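PDB 2NYX: probable transcriptional regulatory protein, Rv1404 from Mycobacterium tuberculosis, which probably binds DNA and regulates transcription as a dimeric member of the MarR family of winged helix-turn-helix proteins. Local coordinates for residues B[70-73]-B[74-77]; B[46-49]-B[50-53]; B[12-15]-B[16-20]; B[105-108]-B[109-112]. All blocks are in the same frame, centred on the assembly; numbering follows the deposited sequence.

Contact 1: residues B[70-73]-B[74-77]; sequences GVQP and SATG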
ATOM      1  N   GLY B  70       7.391  10.771   3.977  1.00 24.36           N
ATOM      2  CA  GLY B  70       6.315  11.404   4.734  1.00 24.04           C
ATOM      3  C   GLY B  70       6.168  10.754   6.099  1.00 24.21           C
ATOM      4  O   GLY B  70       5.067  10.640   6.630  1.00 24.04           O
ATOM      5  N   VAL B  71       7.293  10.308   6.648  1.00 24.42           N
ATOM      6  CA  VAL B  71       7.360   9.636   7.945  1.00 24.70           C
ATOM      7  C   VAL B  71       8.273  10.437   8.879  1.00 25.03           C
ATOM      8  O   VAL B  71       9.178  11.132   8.418  1.00 24.96           O
ATOM      9  CB  VAL B  71       7.876   8.175   7.783  1.00 24.68           C
ATOM     10  CG1 VAL B  71       8.144   7.504   9.128  1.00 24.73           C
ATOM     11  CG2 VAL B  71       6.886   7.357   6.980  1.00 24.52           C
ATOM     12  N   GLN B  72       8.004  10.350  10.182  1.00 25.33           N
ATOM     13  CA  GLN B  72       8.828  10.964  11.221  1.00 26.41           C
ATOM     14  C   GLN B  72      10.268  10.424  11.172  1.00 25.48           C
ATOM     15  O   GLN B  72      10.460   9.227  10.992  1.00 25.76           O
ATOM     16  CB  GLN B  72       8.168  10.733  12.592  1.00 26.21           C
ATOM     17  CG  GLN B  72       9.122  10.381  13.744  1.00 28.55           C
ATOM     18  CD  GLN B  72       8.398   9.879  15.000  1.00 29.45           C
ATOM     19  OE1 GLN B  72       7.445   9.084  14.917  1.00 33.25           O
ATOM     20  NE2 GLN B  72       8.851  10.342  16.170  1.00 32.50           N
ATOM     21  N   PRO B  73      11.282  11.309  11.307  1.00 25.08           N
ATOM     22  CA  PRO B  73      12.696  10.909  11.203  1.00 24.59           C
ATOM     23  C   PRO B  73      13.170   9.801  12.161  1.00 24.43           C
ATOM     24  O   PRO B  73      13.942   8.930  11.743  1.00 24.14           O
ATOM     25  CB  PRO B  73      13.467  12.215  11.445  1.00 24.35           C
ATOM     26  CG  PRO B  73      12.490  13.151  12.052  1.00 24.57           C
ATOM     27  CD  PRO B  73      11.143  12.758  11.544  1.00 25.20           C
ATOM     28  N   SER B  74      12.726   9.830  13.420  1.00 24.11           N
ATOM     29  CA  SER B  74      13.144   8.812  14.396  1.00 24.26           C
ATOM     30  C   SER B  74      12.787   7.416  13.902  1.00 24.32           C
ATOM     31  O   SER B  74      13.623   6.500  13.923  1.00 23.76           O
ATOM     32  CB  SER B  74      12.493   9.049  15.756  1.00 24.28           C
ATOM     33  OG  SER B  74      12.981  10.231  16.356  1.00 25.15           O
ATOM     34  N   ALA B  75      11.537   7.282  13.450  1.00 24.41           N
ATOM     35  CA  ALA B  75      11.010   6.046  12.897  1.00 24.80           C
ATOM     36  C   ALA B  75      11.722   5.668  11.607  1.00 25.08           C
ATOM     37  O   ALA B  75      12.060   4.509  11.419  1.00 25.64           O
ATOM     38  CB  ALA B  75       9.512   6.162  12.667  1.00 24.69           C
ATOM     39  N   THR B  76      11.947   6.638  10.726  1.00 25.56           N
ATOM     40  CA  THR B  76      12.727   6.407   9.504  1.00 26.26           C
ATOM     41  C   THR B  76      14.105   5.818   9.849  1.00 26.83           C
ATOM     42  O   THR B  76      14.521   4.800   9.294  1.00 26.52           O
ATOM     43  CB  THR B  76      12.918   7.710   8.686  1.00 25.97           C
ATOM     44  OG1 THR B  76      11.667   8.378   8.540  1.00 25.86           O
ATOM     45  CG2 THR B  76      13.464   7.408   7.306  1.00 26.25           C
ATOM     46  N   GLY B  77      14.797   6.464  10.776  1.00 27.67           N
ATOM     47  CA  GLY B  77      16.103   6.012  11.209  1.00 29.34           C
ATOM     48  C   GLY B  77      16.081   4.572  11.661  1.00 30.51           C
ATOM     49  O   GLY B  77      16.956   3.802  11.292  1.00 30.21           O
TER
HETATM   50  O   HOH W   1      11.348  12.061  15.252  1.00 23.91           O
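Thr76 turns back on Gln72 and closes the first turn of helix 73-85 with two polar links to a single carbonyl. The backbone bond, Thr76 N to Gln72 O at 3.0 Å, lies in the carbonyl plane, whereas the hydroxyl bond, Thr76 OG1 to Gln72 O at 2.9 Å, comes from above that plane, 54° out of it. The hydroxyl is placed there by the Thr76 side-chain torsion (chi1 -48°), which sets OG1 beside its own backbone N. Gly77 N to Pro73 O, at 2.8 Å, carries the helical pattern forward.

A water-mediated link joins Gln72 and Ser74 on the exposed side. The extended Gln72 chain gives NE2 to a water at 3.2 Å, and the same water lies 2.7 Å from Ser74 OG.

Among the apolar contacts, Val71, its CB directed toward the helix, brings CG1 to 4.0 Å from Ala75 CB and also touches Thr76 OG1. Ala75 packs on Glu41 of the second subunit, and Thr76 rests on Leu65, Ala66 and Leu69 of the preceding helix.

Gly70, with positive phi, is the C-prime residue of the Schellman motif that ends helix 62-69, and Gln72 takes the N-cap position of the next. One helix stopped and another started within three residues is the turn of a helix-turn-helix, whose second helix in MarR proteins is the one expected to read DNA.

Contact 2: residues B[46-49]-B[50-53]; sequences PQFR and TLVI
Pro46 O is gripped twice by Thr50, and from opposite faces of its carbonyl plane. Thr50 N donates at 3.0 Å along a nearly straight N-H path (170°), while Thr50 OG1 donates to Pro46 O at the same 3.0 Å, tilted 33° from the plane. With chi1 at -60°, OG1 stands beside the backbone N, just where it can fold back on the carbonyl one turn earlier, so that the buried hydroxyl is satisfied by that carbonyl. Ile53 N to Arg49 O, at 2.9 Å, continues the same i to i+4 pattern.

Helix 45-57 is central to the winged-helix domain: Thr50 and Leu51 look onto strand 89-92 and the helix 73-85 expected to read DNA, while Phe48 and Leu51 pack on helix 107-128. Between neighbouring turns, Val52 CG2 lies 3.6 Å from CE2 of the Phe48 ring, approaching obliquely.

Arg49 keeps its aliphatic part on the helix. A bend at chi2 carries its chain across Ile53 at about a right angle, bringing Arg49 NE to 3.5 Å from Ile53 CG1. NH1 lies farther along, near Val52 CG1, and the guanidinium is anchored by a salt bridge from NH2 to Glu152. Arg49 also packs on Ala30 of the second subunit.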
ATOM      1  N   PRO B  46       5.901   0.430   4.688  1.00 30.21           N
ATOM      2  CA  PRO B  46       6.870   1.542   4.798  1.00 29.96           C
ATOM      3  C   PRO B  46       8.307   1.134   4.431  1.00 30.11           C
ATOM      4  O   PRO B  46       9.008   1.864   3.723  1.00 30.44           O
ATOM      5  CB  PRO B  46       6.774   1.938   6.273  1.00 29.97           C
ATOM      6  CG  PRO B  46       5.373   1.534   6.676  1.00 29.38           C
ATOM      7  CD  PRO B  46       5.138   0.249   5.942  1.00 29.87           C
ATOM      8  N   GLN B  47       8.738  -0.028   4.900  1.00 29.96           N
ATOM      9  CA  GLN B  47      10.040  -0.559   4.529  1.00 29.73           C
ATOM     10  C   GLN B  47      10.171  -0.693   3.016  1.00 29.19           C
ATOM     11  O   GLN B  47      11.153  -0.239   2.434  1.00 29.73           O
ATOM     12  CB  GLN B  47      10.284  -1.898   5.227  1.00 29.82           C
ATOM     13  CG  GLN B  47      10.676  -1.728   6.686  1.00 30.75           C
ATOM     14  CD  GLN B  47      10.617  -3.013   7.478  1.00 32.58           C
ATOM     15  OE1 GLN B  47      10.450  -4.104   6.921  1.00 33.67           O
ATOM     16  NE2 GLN B  47      10.754  -2.894   8.798  1.00 33.07           N
ATOM     17  N   PHE B  48       9.176  -1.284   2.365  1.00 28.67           N
ATOM     18  CA  PHE B  48       9.264  -1.457   0.921  1.00 27.92           C
ATOM     19  C   PHE B  48       9.308  -0.130   0.159  1.00 27.99           C
ATOM     20  O   PHE B  48      10.052   0.001  -0.811  1.00 28.30           O
ATOM     21  CB  PHE B  48       8.169  -2.367   0.369  1.00 27.45           C
ATOM     22  CG  PHE B  48       8.348  -2.664  -1.086  1.00 27.13           C
ATOM     23  CD1 PHE B  48       9.350  -3.531  -1.509  1.00 26.19           C
ATOM     24  CD2 PHE B  48       7.575  -2.017  -2.041  1.00 25.99           C
ATOM     25  CE1 PHE B  48       9.548  -3.780  -2.856  1.00 26.71           C
ATOM     26  CE2 PHE B  48       7.764  -2.263  -3.395  1.00 26.28           C
ATOM     27  CZ  PHE B  48       8.750  -3.142  -3.804  1.00 26.38           C
ATOM     28  N   ARG B  49       8.521   0.847   0.602  1.00 27.73           N
ATOM     29  CA  ARG B  49       8.543   2.182   0.014  1.00 27.62           C
ATOM     30  C   ARG B  49       9.946   2.821   0.098  1.00 27.63           C
ATOM     31  O   ARG B  49      10.435   3.394  -0.881  1.00 28.02           O
ATOM     32  CB  ARG B  49       7.461   3.070   0.654  1.00 27.58           C
ATOM     33  CG  ARG B  49       7.376   4.480   0.089  1.00 27.49           C
ATOM     34  CD  ARG B  49       7.118   4.461  -1.413  1.00 27.24           C
ATOM     35  NE  ARG B  49       7.346   5.756  -2.047  1.00 25.14           N
ATOM     36  CZ  ARG B  49       7.192   5.982  -3.350  1.00 25.97           C
ATOM     37  NH1 ARG B  49       6.790   5.009  -4.153  1.00 27.59           N
ATOM     38  NH2 ARG B  49       7.425   7.180  -3.855  1.00 24.53           N
ATOM     39  N   THR B  50      10.587   2.701   1.259  1.00 27.30           N
ATOM     40  CA  THR B  50      11.986   3.112   1.451  1.00 26.73           C
ATOM     41  C   THR B  50      12.875   2.584   0.332  1.00 26.34           C
ATOM     42  O   THR B  50      13.705   3.314  -0.214  1.00 26.24           O
ATOM     43  CB  THR B  50      12.531   2.611   2.809  1.00 26.37           C
ATOM     44  OG1 THR B  50      11.739   3.155   3.858  1.00 27.22           O
ATOM     45  CG2 THR B  50      13.969   3.028   3.031  1.00 26.67           C
ATOM     46  N   LEU B  51      12.705   1.311  -0.008  1.00 26.26           N
ATOM     47  CA  LEU B  51      13.534   0.696  -1.046  1.00 26.07           C
ATOM     48  C   LEU B  51      13.269   1.308  -2.419  1.00 26.29           C
ATOM     49  O   LEU B  51      14.199   1.554  -3.167  1.00 26.99           O
ATOM     50  CB  LEU B  51      13.350  -0.823  -1.082  1.00 25.73           C
ATOM     51  CG  LEU B  51      13.635  -1.642   0.178  1.00 24.01           C
ATOM     52  CD1 LEU B  51      13.453  -3.099  -0.120  1.00 22.47           C
ATOM     53  CD2 LEU B  51      15.023  -1.383   0.683  1.00 24.03           C
ATOM     54  N   VAL B  52      12.004   1.578  -2.726  1.00 26.38           N
ATOM     55  CA  VAL B  52      11.632   2.153  -4.010  1.00 26.60           C
ATOM     56  C   VAL B  52      12.152   3.572  -4.133  1.00 26.63           C
ATOM     57  O   VAL B  52      12.669   3.963  -5.186  1.00 27.20           O
ATOM     58  CB  VAL B  52      10.100   2.115  -4.244  1.00 26.71           C
ATOM     59  CG1 VAL B  52       9.732   2.848  -5.535  1.00 26.01           C
ATOM     60  CG2 VAL B  52       9.622   0.670  -4.284  1.00 26.53           C
ATOM     61  N   ILE B  53      12.030   4.340  -3.058  1.00 26.68           N
ATOM     62  CA  ILE B  53      12.582   5.694  -3.036  1.00 26.32           C
ATOM     63  C   ILE B  53      14.086   5.638  -3.315  1.00 26.25           C
ATOM     64  O   ILE B  53      14.614   6.455  -4.078  1.00 26.12           O
ATOM     65  CB  ILE B  53      12.257   6.428  -1.721  1.00 26.40           C
ATOM     66  CG1 ILE B  53      10.742   6.448  -1.498  1.00 26.18           C
ATOM     67  CG2 ILE B  53      12.771   7.856  -1.757  1.00 26.02           C
ATOM     68  CD1 ILE B  53      10.287   7.277  -0.313  1.00 26.98           C
TER

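Contact 3: residues B[12-15]-B[16-20]; sequences ESVD and VITDA
Ser13 and Val16 appear to meet through their side chains, Ser13 OG lying 3.2 Å from the CG2 methyl of Val16. That approach needs caution, because the path of residues 12-15 is doubtful in detail: a cis peptide bond is modelled before each of them, and Ser13 CA clashes with Asp15 CB. As modelled, the Ser13 hydroxyl lies opposite the backbone N of its own residue (chi1 -171°), while Val16 CG2 stands beside the backbone N of the valine.

Ile17 presents its branch point to the loop. Its CB is 3.2 Å from Val14 O, while the rest of the chain leads away, and Ile17 packs on Val128 of the second subunit. Thr18 directs its CB toward the loop, 3.4 Å from Asp15 N. The Val14 and Thr18 side chains stand only loosely together, and both reach the partner chain, Val14 on Ala125 and Thr18 on Ile124.

These residues lead into the N-terminal helix, which in MarR proteins intertwines with the C-terminal helices of the other subunit to make the dimer interface.

A weak bond runs from Asp19 N to Asp15 O at 3.3 Å (153°). The carboxylates of these two aspartates leave the backbone in nearly the same direction, with Asp15 OD2 and Asp19 OD2 6.0 Å from each other, a pair of like charges not in contact. Asp19 OD1 makes a long, weak ion pair with Arg121 of the second subunit.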
ATOM      1  N   GLU B  12     -16.488  22.231  -1.608  1.00 58.19           N
ATOM      2  CA  GLU B  12     -15.772  21.179  -2.335  1.00 57.49           C
ATOM      3  C   GLU B  12     -14.882  20.471  -1.308  1.00 56.64           C
ATOM      4  O   GLU B  12     -14.260  21.161  -0.496  1.00 56.64           O
ATOM      5  CB  GLU B  12     -14.887  21.831  -3.406  1.00 57.75           C
ATOM      6  CG  GLU B  12     -14.830  21.116  -4.751  1.00 58.52           C
ATOM      7  CD  GLU B  12     -16.076  21.347  -5.598  1.00 59.70           C
ATOM      8  OE1 GLU B  12     -16.578  20.369  -6.195  1.00 60.29           O
ATOM      9  OE2 GLU B  12     -16.557  22.503  -5.665  1.00 59.68           O
ATOM     10  N   SER B  13     -14.778  19.132  -1.284  1.00 55.42           N
ATOM     11  CA  SER B  13     -15.460  18.102  -2.117  1.00 54.07           C
ATOM     12  C   SER B  13     -15.069  17.942  -3.607  1.00 52.91           C
ATOM     13  O   SER B  13     -15.965  18.016  -4.456  1.00 52.61           O
ATOM     14  CB  SER B  13     -16.991  18.155  -1.947  1.00 54.20           C
ATOM     15  OG  SER B  13     -17.596  17.038  -2.573  1.00 54.18           O
ATOM     16  N   VAL B  14     -13.810  17.662  -3.984  1.00 51.17           N
ATOM     17  CA  VAL B  14     -12.608  17.137  -3.252  1.00 49.92           C
ATOM     18  C   VAL B  14     -12.351  15.597  -3.356  1.00 48.49           C
ATOM     19  O   VAL B  14     -11.625  15.219  -4.270  1.00 48.72           O
ATOM     20  CB  VAL B  14     -12.071  17.885  -1.983  1.00 50.26           C
ATOM     21  CG1 VAL B  14     -10.731  17.289  -1.579  1.00 50.77           C
ATOM     22  CG2 VAL B  14     -11.872  19.372  -2.270  1.00 50.94           C
ATOM     23  N   ASP B  15     -12.835  14.691  -2.487  1.00 46.32           N
ATOM     24  CA  ASP B  15     -13.554  14.773  -1.187  1.00 44.15           C
ATOM     25  C   ASP B  15     -14.694  13.770  -1.243  1.00 42.30           C
ATOM     26  O   ASP B  15     -14.729  12.817  -0.465  1.00 41.97           O
ATOM     27  CB  ASP B  15     -14.066  16.144  -0.787  1.00 44.51           C
ATOM     28  CG  ASP B  15     -14.517  16.201   0.666  1.00 45.47           C
ATOM     29  OD1 ASP B  15     -13.929  16.986   1.444  1.00 46.56           O
ATOM     30  OD2 ASP B  15     -15.463  15.468   1.031  1.00 46.74           O
ATOM     31  N   VAL B  16     -15.627  14.005  -2.163  1.00 40.02           N
ATOM     32  CA  VAL B  16     -16.505  12.953  -2.644  1.00 37.73           C
ATOM     33  C   VAL B  16     -15.669  12.097  -3.601  1.00 36.04           C
ATOM     34  O   VAL B  16     -15.794  10.873  -3.628  1.00 35.69           O
ATOM     35  CB  VAL B  16     -17.767  13.527  -3.334  1.00 37.81           C
ATOM     36  CG1 VAL B  16     -18.452  12.486  -4.210  1.00 37.58           C
ATOM     37  CG2 VAL B  16     -18.747  14.058  -2.289  1.00 38.17           C
ATOM     38  N   ILE B  17     -14.802  12.760  -4.364  1.00 33.95           N
ATOM     39  CA  ILE B  17     -13.898  12.094  -5.288  1.00 32.08           C
ATOM     40  C   ILE B  17     -12.921  11.240  -4.497  1.00 30.91           C
ATOM     41  O   ILE B  17     -12.691  10.080  -4.841  1.00 30.54           O
ATOM     42  CB  ILE B  17     -13.147  13.107  -6.196  1.00 32.09           C
ATOM     43  CG1 ILE B  17     -14.078  13.677  -7.277  1.00 32.14           C
ATOM     44  CG2 ILE B  17     -11.901  12.485  -6.830  1.00 32.06           C
ATOM     45  CD1 ILE B  17     -14.448  12.696  -8.392  1.00 32.52           C
ATOM     46  N   THR B  18     -12.378  11.818  -3.423  1.00 29.58           N
ATOM     47  CA  THR B  18     -11.436  11.139  -2.537  1.00 28.29           C
ATOM     48  C   THR B  18     -12.050   9.895  -1.927  1.00 27.91           C
ATOM     49  O   THR B  18     -11.407   8.855  -1.879  1.00 27.70           O
ATOM     50  CB  THR B  18     -10.896  12.075  -1.431  1.00 28.00           C
ATOM     51  OG1 THR B  18      -9.982  13.002  -2.012  1.00 26.98           O
ATOM     52  CG2 THR B  18     -10.146  11.295  -0.365  1.00 27.90           C
ATOM     53  N   ASP B  19     -13.293  10.008  -1.470  1.00 27.59           N
ATOM     54  CA  ASP B  19     -14.016   8.863  -0.933  1.00 27.61           C
ATOM     55  C   ASP B  19     -14.214   7.781  -1.973  1.00 27.00           C
ATOM     56  O   ASP B  19     -13.944   6.618  -1.709  1.00 26.85           O
ATOM     57  CB  ASP B  19     -15.362   9.284  -0.351  1.00 27.99           C
ATOM     58  CG  ASP B  19     -15.316   9.469   1.151  1.00 29.94           C
ATOM     59  OD1 ASP B  19     -14.203   9.488   1.739  1.00 32.63           O
ATOM     60  OD2 ASP B  19     -16.405   9.599   1.751  1.00 32.75           O
ATOM     61  N   ALA B  20     -14.668   8.167  -3.159  1.00 26.79           N
ATOM     62  CA  ALA B  20     -14.836   7.219  -4.249  1.00 26.75           C
ATOM     63  C   ALA B  20     -13.518   6.505  -4.530  1.00 26.79           C
ATOM     64  O   ALA B  20     -13.506   5.332  -4.885  1.00 27.20           O
ATOM     65  CB  ALA B  20     -15.347   7.920  -5.488  1.00 26.72           C
TER

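Contact 4: residues B[105-108]-B[109-112]; sequences LTKR and GRDV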
ATOM      1  N   LEU B 105      20.781   1.437  -1.801  1.00 28.07           N
ATOM      2  CA  LEU B 105      20.411   0.048  -2.015  1.00 28.04           C
ATOM      3  C   LEU B 105      21.604  -0.873  -2.185  1.00 27.97           C
ATOM      4  O   LEU B 105      22.637  -0.517  -2.738  1.00 28.20           O
ATOM      5  CB  LEU B 105      19.487  -0.106  -3.223  1.00 28.12           C
ATOM      6  CG  LEU B 105      18.011   0.246  -3.054  1.00 28.32           C
ATOM      7  CD1 LEU B 105      17.288   0.071  -4.373  1.00 26.77           C
ATOM      8  CD2 LEU B 105      17.356  -0.599  -1.953  1.00 28.73           C
ATOM      9  N   THR B 106      21.400  -2.078  -1.697  1.00 28.07           N
ATOM     10  CA  THR B 106      22.268  -3.204  -1.869  1.00 27.83           C
ATOM     11  C   THR B 106      21.776  -3.997  -3.084  1.00 27.76           C
ATOM     12  O   THR B 106      20.645  -3.810  -3.527  1.00 27.78           O
ATOM     13  CB  THR B 106      22.191  -4.004  -0.574  1.00 27.76           C
ATOM     14  OG1 THR B 106      23.445  -3.914   0.113  1.00 28.73           O
ATOM     15  CG2 THR B 106      21.843  -5.426  -0.819  1.00 28.18           C
ATOM     16  N   LYS B 107      22.616  -4.864  -3.641  1.00 28.05           N
ATOM     17  CA  LYS B 107      22.212  -5.689  -4.791  1.00 28.18           C
ATOM     18  C   LYS B 107      20.907  -6.444  -4.503  1.00 27.62           C
ATOM     19  O   LYS B 107      19.976  -6.433  -5.308  1.00 27.26           O
ATOM     20  CB  LYS B 107      23.313  -6.679  -5.174  1.00 28.11           C
ATOM     21  CG  LYS B 107      23.429  -6.956  -6.680  1.00 31.06           C
ATOM     22  CD  LYS B 107      22.082  -7.285  -7.359  1.00 34.66           C
ATOM     23  CE  LYS B 107      22.043  -6.836  -8.836  1.00 37.43           C
ATOM     24  NZ  LYS B 107      22.138  -5.345  -9.050  1.00 37.42           N
ATOM     25  N   ARG B 108      20.873  -7.096  -3.347  1.00 27.49           N
ATOM     26  CA  ARG B 108      19.724  -7.831  -2.858  1.00 27.24           C
ATOM     27  C   ARG B 108      18.533  -6.908  -2.691  1.00 27.04           C
ATOM     28  O   ARG B 108      17.418  -7.286  -3.020  1.00 27.42           O
ATOM     29  CB  ARG B 108      20.093  -8.518  -1.547  1.00 27.48           C
ATOM     30  CG  ARG B 108      18.944  -8.924  -0.670  1.00 29.23           C
ATOM     31  CD  ARG B 108      19.215 -10.271  -0.047  1.00 33.78           C
ATOM     32  NE  ARG B 108      18.953 -10.270   1.388  1.00 36.70           N
ATOM     33  CZ  ARG B 108      19.772 -10.787   2.299  1.00 39.11           C
ATOM     34  NH1 ARG B 108      20.910 -11.374   1.927  1.00 39.47           N
ATOM     35  NH2 ARG B 108      19.443 -10.736   3.588  1.00 40.28           N
ATOM     36  N   GLY B 109      18.775  -5.699  -2.192  1.00 26.70           N
ATOM     37  CA  GLY B 109      17.763  -4.653  -2.161  1.00 26.53           C
ATOM     38  C   GLY B 109      17.141  -4.403  -3.526  1.00 26.44           C
ATOM     39  O   GLY B 109      15.919  -4.352  -3.650  1.00 26.38           O
ATOM     40  N   ARG B 110      17.979  -4.263  -4.551  1.00 26.50           N
ATOM     41  CA  ARG B 110      17.504  -3.977  -5.913  1.00 26.58           C
ATOM     42  C   ARG B 110      16.722  -5.150  -6.491  1.00 26.64           C
ATOM     43  O   ARG B 110      15.737  -4.944  -7.213  1.00 26.71           O
ATOM     44  CB  ARG B 110      18.654  -3.589  -6.853  1.00 26.20           C
ATOM     45  CG  ARG B 110      19.690  -2.670  -6.229  1.00 26.76           C
ATOM     46  CD  ARG B 110      20.788  -2.247  -7.212  1.00 26.75           C
ATOM     47  NE  ARG B 110      20.583  -0.858  -7.605  1.00 28.59           N
ATOM     48  CZ  ARG B 110      21.346   0.165  -7.220  1.00 29.88           C
ATOM     49  NH1 ARG B 110      22.420  -0.028  -6.454  1.00 30.40           N
ATOM     50  NH2 ARG B 110      21.049   1.392  -7.627  1.00 30.15           N
ATOM     51  N   ASP B 111      17.158  -6.369  -6.172  1.00 26.62           N
ATOM     52  CA  ASP B 111      16.445  -7.581  -6.571  1.00 27.02           C
ATOM     53  C   ASP B 111      15.056  -7.645  -5.955  1.00 26.62           C
ATOM     54  O   ASP B 111      14.092  -7.961  -6.642  1.00 26.62           O
ATOM     55  CB  ASP B 111      17.233  -8.827  -6.187  1.00 27.54           C
ATOM     56  CG  ASP B 111      18.493  -8.990  -7.012  1.00 30.60           C
ATOM     57  OD1 ASP B 111      18.502  -8.553  -8.195  1.00 33.27           O
ATOM     58  OD2 ASP B 111      19.478  -9.560  -6.478  1.00 33.03           O
ATOM     59  N   VAL B 112      14.962  -7.333  -4.667  1.00 26.28           N
ATOM     60  CA  VAL B 112      13.678  -7.269  -3.978  1.00 26.11           C
ATOM     61  C   VAL B 112      12.707  -6.323  -4.694  1.00 26.39           C
ATOM     62  O   VAL B 112      11.598  -6.729  -5.041  1.00 26.20           O
ATOM     63  CB  VAL B 112      13.857  -6.911  -2.486  1.00 25.88           C
ATOM     64  CG1 VAL B 112      12.571  -6.375  -1.874  1.00 25.61           C
ATOM     65  CG2 VAL B 112      14.332  -8.127  -1.723  1.00 25.76           C
TER
HETATM   66  O   HOH W   2      23.842  -2.172  -5.473  1.00 48.41           O
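Arg110 leans back over the entrance to helix 107-128 and touches residues 105, 106 and 107. Its CB lies 3.5 Å from Lys107 O. CG follows over the carbonyl of Thr106, 3.1 Å from Thr106 O, and also reaches Leu105 CB at 4.0 Å, the two side chains meeting at a slant. CD passes Lys107 NZ at 3.8 Å, the lysine crossing the arginine at about a right angle. A bend at chi3 of Arg110 (106°) then turns the guanidinium until one of its faces looks at Leu105 CB, which lies offset toward the rim. At the tip Arg110 NH1 donates in plane to a water 2.8 Å away. That water in turn makes a weak bond to Leu105 O, so the arginine is tied back to the last residue of strand 102-105.

Around this chain the backbone closes the first turn, Arg110 N donating to Thr106 O. Thr106 holds the N-cap position, but its side chain makes no capping bond. Leu105 CD2 lies 4.1 Å from Gly109 CA, where the glycine has no side chain to intervene; Leu105 also packs on Leu51 and Leu54 of helix 45-57.

The lysine chain touches the Asp111 carboxylate through CD, yet the charged atoms do not meet. Lys107 NZ stands 4.9 Å from Asp111 OD1 and 5.0 Å from Arg110 NE, between opposite and like charge at similar distances. With the Arg110 stem lying against Leu105, the chemistry implies that net electrostatic attraction here is probably modest.

In the fold
Contact 2 is the buried one, lying about 6 Å from the chain centre, and contact 3 is at the surface. Contacts 1 and 4 are partly buried and sit at helix starts, the first in the helix-turn-helix, the second just after the wing strand 102-105. Contacts 2 and 4 touch directly: Leu51 CD2 meets Leu105 CD2 at 3.6 Å, joining helix 45-57 to that strand, and Leu51 CD1 meets Val112 CG1 at 3.8 Å, joining it to helix 107-128. In contacts 1 and 2 a threonine hydroxyl folds back on a carbonyl four residues earlier; contact 4 relies on backbone bonds and a water. Contacts 1, 2 and 3 reach the second subunit, while contact 4 does not.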